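Probable acetyltransferase (Thermus thermophilus, PDB 3EXN) binds acetyl coenzyme A and, as a member of the GCN5-related N-acetyltransferase family, probably transfers its acetyl group to an acceptor. Local coordinates at residues L53-F65 and P73-E85. Sequence-based numbering, arbitrary orientation.
Sequences LQTLEVDPRRRAF and PVGYLDAKLGYPE
F65 and L77, R63 and A79 pair as antiparallel hydrogen-bonded residues in the β hairpin of strands 62-69 and 72-81, part of the central sheet of this GNAT fold. In each pair both amides donate across the hairpin; R63 N to A79 O is nearly straight at 177°. L81 N adds a bond to R61 O where the strands part.

Charged groups dominate the face with R62, D78 and K80. R62 grips D78 side-on: NE meets OD1 at 2.8 Å and NH1 meets OD2 at 2.8 Å, both through syn lone pairs. The guanidinium and carboxylate planes are only 24° apart. The R62 chain bends at chi2 and chi3, which folds the guanidinium back toward D78. L56 CB lies 3.4 Å above its plane, so helix 46-57 packs on the ion pair. K80 NZ forms a separate salt bridge with D59 OD2 at 2.8 Å, on the syn lone pair. D59 OD1 accepts from R61 N in an Asx turn.

The other face carries R63, F65, L77 and A79 and is more apolar. F65 and L77 lie side by side, CD2 to CD2 3.8 Å, and helix 105-115 touches both through F113. L81 CD1 sits over one face of the R63 guanidinium, whose NH2 bonds to P60 O and R62 O.

Buried Y76 donates its OH to D78 OD2 at 2.8 Å, from above the carboxylate plane, giving that oxygen a second donor beside R62 NH1.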
loop_
_atom_site.group_PDB
_atom_site.type_symbol
_atom_site.label_atom_id
_atom_site.label_comp_id
_atom_site.label_asym_id
_atom_site.label_seq_id
_atom_site.Cartn_x
_atom_site.Cartn_y
_atom_site.Cartn_z
ATOM N N LEU A 53 5.309 5.322 11.657
ATOM C CA LEU A 53 6.626 5.211 11.039
ATOM C C LEU A 53 7.718 4.722 11.992
ATOM O O LEU A 53 8.594 3.962 11.592
ATOM C CB LEU A 53 7.018 6.521 10.352
ATOM C CG LEU A 53 6.182 6.903 9.130
ATOM C CD1 LEU A 53 6.548 8.278 8.665
ATOM C CD2 LEU A 53 6.289 5.837 7.969
ATOM N N GLN A 54 7.622 5.077 13.263
ATOM C CA GLN A 54 8.605 4.604 14.270
ATOM C C GLN A 54 8.491 3.098 14.476
ATOM O O GLN A 54 9.509 2.377 14.609
ATOM C CB GLN A 54 8.398 5.353 15.578
ATOM C CG GLN A 54 8.745 6.812 15.477
ATOM C CD GLN A 54 8.381 7.631 16.712
ATOM O OE1 GLN A 54 7.469 7.294 17.484
ATOM N NE2 GLN A 54 9.087 8.719 16.890
ATOM N N THR A 55 7.251 2.640 14.477
ATOM C CA THR A 55 6.938 1.235 14.590
ATOM C C THR A 55 7.503 0.448 13.409
ATOM O O THR A 55 8.096 -0.603 13.607
ATOM C CB THR A 55 5.401 0.973 14.754
ATOM O OG1 THR A 55 4.922 1.603 15.958
ATOM C CG2 THR A 55 5.165 -0.493 14.845
ATOM N N LEU A 56 7.318 0.924 12.177
ATOM C CA LEU A 56 7.807 0.155 11.021
ATOM C C LEU A 56 9.316 0.234 10.872
ATOM O O LEU A 56 9.940 -0.721 10.381
ATOM C CB LEU A 56 7.073 0.516 9.721
ATOM C CG LEU A 56 7.380 1.756 8.882
ATOM C CD1 LEU A 56 8.651 1.542 7.994
ATOM C CD2 LEU A 56 6.173 2.129 7.998
ATOM N N GLU A 57 9.893 1.331 11.351
ATOM C CA GLU A 57 11.348 1.534 11.320
ATOM C C GLU A 57 12.122 0.385 11.939
ATOM O O GLU A 57 13.185 -0.030 11.398
ATOM C CB GLU A 57 11.725 2.866 12.000
ATOM C CG GLU A 57 13.209 3.151 11.970
ATOM C CD GLU A 57 13.570 4.524 12.475
ATOM O OE1 GLU A 57 13.122 4.924 13.582
ATOM O OE2 GLU A 57 14.345 5.184 11.770
ATOM N N VAL A 58 11.620 -0.145 13.055
ATOM C CA VAL A 58 12.354 -1.151 13.820
ATOM C C VAL A 58 12.047 -2.600 13.425
ATOM O O VAL A 58 12.594 -3.544 14.015
ATOM C CB VAL A 58 12.131 -0.971 15.343
ATOM C CG1 VAL A 58 12.499 0.441 15.743
ATOM C CG2 VAL A 58 10.680 -1.284 15.751
ATOM N N ASP A 59 11.175 -2.783 12.436
ATOM C CA ASP A 59 10.861 -4.112 11.906
ATOM C C ASP A 59 11.645 -4.370 10.601
ATOM O O ASP A 59 11.347 -3.752 9.571
ATOM C CB ASP A 59 9.358 -4.235 11.697
ATOM C CG ASP A 59 8.931 -5.606 11.211
ATOM O OD1 ASP A 59 9.808 -6.474 10.879
ATOM O OD2 ASP A 59 7.689 -5.819 11.200
ATOM N N PRO A 60 12.658 -5.282 10.642
ATOM C CA PRO A 60 13.525 -5.520 9.452
ATOM C C PRO A 60 12.799 -6.095 8.250
ATOM O O PRO A 60 13.340 -6.091 7.131
ATOM C CB PRO A 60 14.569 -6.522 9.950
ATOM C CG PRO A 60 13.970 -7.125 11.206
ATOM C CD PRO A 60 12.965 -6.207 11.755
ATOM N N ARG A 61 11.591 -6.616 8.495
ATOM C CA ARG A 61 10.783 -7.207 7.454
ATOM C C ARG A 61 9.647 -6.338 6.856
ATOM O O ARG A 61 8.961 -6.784 5.940
ATOM C CB ARG A 61 10.281 -8.540 7.932
ATOM C CG ARG A 61 11.422 -9.530 8.088
ATOM C CD ARG A 61 10.934 -10.880 7.832
ATOM N NE ARG A 61 10.092 -11.336 8.918
ATOM C CZ ARG A 61 10.541 -11.823 10.062
ATOM N NH1 ARG A 61 9.659 -12.232 10.978
ATOM N NH2 ARG A 61 11.864 -11.905 10.301
ATOM N N ARG A 62 9.469 -5.124 7.341
ATOM C CA ARG A 62 8.524 -4.188 6.731
ATOM C C ARG A 62 9.196 -3.593 5.504
ATOM O O ARG A 62 10.407 -3.306 5.494
ATOM C CB ARG A 62 8.116 -3.045 7.692
ATOM C CG ARG A 62 7.090 -3.418 8.771
ATOM C CD ARG A 62 5.605 -3.518 8.314
ATOM N NE ARG A 62 4.894 -2.216 8.161
ATOM C CZ ARG A 62 4.363 -1.503 9.144
ATOM N NH1 ARG A 62 3.718 -0.373 8.857
ATOM N NH2 ARG A 62 4.439 -1.905 10.425
ATOM N N ARG A 63 8.403 -3.456 4.440
ATOM C CA ARG A 63 8.838 -2.823 3.210
ATOM C C ARG A 63 7.818 -1.755 2.852
ATOM O O ARG A 63 6.736 -2.074 2.303
ATOM C CB ARG A 63 8.971 -3.822 2.080
ATOM C CG ARG A 63 10.125 -4.849 2.262
ATOM C CD ARG A 63 11.533 -4.250 2.172
ATOM N NE ARG A 63 12.580 -5.288 2.390
ATOM C CZ ARG A 63 12.988 -5.723 3.585
ATOM N NH1 ARG A 63 13.951 -6.664 3.666
ATOM N NH2 ARG A 63 12.408 -5.280 4.706
ATOM N N ALA A 64 8.125 -0.520 3.224
ATOM C CA ALA A 64 7.201 0.584 3.016
ATOM C C ALA A 64 7.875 1.705 2.240
ATOM O O ALA A 64 9.069 1.998 2.479
ATOM C CB ALA A 64 6.634 1.116 4.387
ATOM N N PHE A 65 7.104 2.312 1.330
ATOM C CA PHE A 65 7.626 3.282 0.360
ATOM C C PHE A 65 6.689 4.446 0.171
ATOM O O PHE A 65 5.464 4.255 0.013
ATOM C CB PHE A 65 7.782 2.618 -1.013
ATOM C CG PHE A 65 8.563 1.361 -0.986
ATOM C CD1 PHE A 65 9.955 1.369 -1.200
ATOM C CD2 PHE A 65 7.911 0.159 -0.729
ATOM C CE1 PHE A 65 10.686 0.172 -1.171
ATOM C CE2 PHE A 65 8.633 -1.037 -0.692
ATOM C CZ PHE A 65 10.029 -1.021 -0.884
ATOM N N PRO A 73 5.165 13.524 -4.063
ATOM C CA PRO A 73 4.682 12.281 -3.450
ATOM C C PRO A 73 3.247 12.030 -3.853
ATOM O O PRO A 73 2.370 12.879 -3.562
ATOM C CB PRO A 73 4.778 12.560 -1.958
ATOM C CG PRO A 73 4.730 14.013 -1.825
ATOM C CD PRO A 73 5.137 14.656 -3.116
ATOM N N VAL A 74 2.996 10.880 -4.483
ATOM C CA VAL A 74 1.708 10.584 -5.083
ATOM C C VAL A 74 1.103 9.270 -4.588
ATOM O O VAL A 74 0.068 8.837 -5.075
ATOM C CB VAL A 74 1.763 10.531 -6.665
ATOM C CG1 VAL A 74 2.241 11.854 -7.231
ATOM C CG2 VAL A 74 2.647 9.376 -7.150
ATOM N N GLY A 75 1.700 8.680 -3.571
ATOM C CA GLY A 75 1.096 7.479 -2.976
ATOM C C GLY A 75 1.992 6.855 -1.944
ATOM O O GLY A 75 3.050 7.410 -1.585
ATOM N N TYR A 76 1.582 5.668 -1.502
ATOM C CA TYR A 76 2.216 4.966 -0.388
ATOM C C TYR A 76 1.963 3.476 -0.568
ATOM O O TYR A 76 0.865 3.092 -0.953
ATOM C CB TYR A 76 1.631 5.440 0.932
ATOM C CG TYR A 76 2.222 4.778 2.140
ATOM C CD1 TYR A 76 3.557 4.978 2.483
ATOM C CD2 TYR A 76 1.433 3.968 2.978
ATOM C CE1 TYR A 76 4.123 4.375 3.625
ATOM C CE2 TYR A 76 1.984 3.371 4.106
ATOM C CZ TYR A 76 3.346 3.569 4.423
ATOM O OH TYR A 76 3.877 2.957 5.554
ATOM N N LEU A 77 2.968 2.641 -0.306
ATOM C CA LEU A 77 2.853 1.190 -0.414
ATOM C C LEU A 77 3.503 0.586 0.837
ATOM O O LEU A 77 4.608 0.968 1.201
ATOM C CB LEU A 77 3.505 0.665 -1.708
ATOM C CG LEU A 77 3.496 -0.851 -2.041
ATOM C CD1 LEU A 77 3.592 -1.096 -3.556
ATOM C CD2 LEU A 77 4.629 -1.620 -1.272
ATOM N N ASP A 78 2.796 -0.338 1.499
ATOM C CA ASP A 78 3.280 -0.891 2.807
ATOM C C ASP A 78 3.042 -2.369 2.751
ATOM O O ASP A 78 1.915 -2.790 2.554
ATOM C CB ASP A 78 2.516 -0.224 3.993
ATOM C CG ASP A 78 3.176 -0.448 5.375
ATOM O OD1 ASP A 78 3.876 -1.482 5.609
ATOM O OD2 ASP A 78 2.982 0.418 6.258
ATOM N N ALA A 79 4.103 -3.140 2.902
ATOM C CA ALA A 79 4.053 -4.608 2.921
ATOM C C ALA A 79 4.914 -5.176 4.062
ATOM O O ALA A 79 5.794 -4.501 4.631
ATOM C CB ALA A 79 4.490 -5.139 1.569
ATOM N N LYS A 80 4.635 -6.416 4.412
ATOM C CA LYS A 80 5.379 -7.179 5.428
ATOM C C LYS A 80 5.844 -8.526 4.821
ATOM O O LYS A 80 5.014 -9.360 4.405
ATOM C CB LYS A 80 4.470 -7.486 6.636
ATOM C CG LYS A 80 5.116 -8.277 7.770
ATOM C CD LYS A 80 6.329 -7.583 8.332
ATOM C CE LYS A 80 6.994 -8.406 9.418
ATOM N NZ LYS A 80 6.308 -8.240 10.734
ATOM N N LEU A 81 7.155 -8.733 4.784
ATOM C CA LEU A 81 7.731 -10.036 4.415
ATOM C C LEU A 81 7.592 -11.018 5.595
ATOM O O LEU A 81 7.765 -10.642 6.750
ATOM C CB LEU A 81 9.208 -9.867 4.047
ATOM C CG LEU A 81 9.591 -8.826 2.991
ATOM C CD1 LEU A 81 11.136 -8.792 2.793
ATOM C CD2 LEU A 81 8.844 -9.162 1.689
ATOM N N GLY A 82 7.338 -12.298 5.308
ATOM C CA GLY A 82 7.330 -13.300 6.362
ATOM C C GLY A 82 5.982 -13.436 7.063
ATOM O O GLY A 82 5.900 -14.098 8.112
ATOM N N TYR A 83 4.940 -12.839 6.479
ATOM C CA TYR A 83 3.565 -12.949 6.968
ATOM C C TYR A 83 2.682 -13.301 5.747
ATOM O O TYR A 83 2.781 -12.640 4.720
ATOM C CB TYR A 83 3.066 -11.644 7.634
ATOM C CG TYR A 83 1.733 -11.840 8.324
ATOM C CD1 TYR A 83 1.661 -12.236 9.651
ATOM C CD2 TYR A 83 0.562 -11.709 7.630
ATOM C CE1 TYR A 83 0.430 -12.482 10.250
ATOM C CE2 TYR A 83 -0.638 -11.960 8.205
ATOM C CZ TYR A 83 -0.716 -12.326 9.513
ATOM O OH TYR A 83 -1.973 -12.562 10.052
ATOM N N PRO A 84 1.780 -14.287 5.872
ATOM C CA PRO A 84 1.413 -15.055 7.042
ATOM C C PRO A 84 2.417 -16.150 7.367
ATOM O O PRO A 84 2.469 -16.621 8.523
ATOM C CB PRO A 84 0.053 -15.679 6.666
ATOM C CG PRO A 84 0.002 -15.665 5.179
ATOM C CD PRO A 84 0.906 -14.569 4.710
ATOM N N GLU A 85 3.185 -16.575 6.371
ATOM C CA GLU A 85 4.263 -17.525 6.578
ATOM C C GLU A 85 5.616 -16.944 6.174
ATOM O O GLU A 85 5.691 -16.035 5.368
ATOM C CB GLU A 85 4.006 -18.790 5.763
ATOM C CG GLU A 85 2.593 -19.327 5.959
ATOM C CD GLU A 85 2.563 -20.582 6.747
ATOM O OE1 GLU A 85 2.935 -21.632 6.167
ATOM O OE2 GLU A 85 2.159 -20.530 7.934
#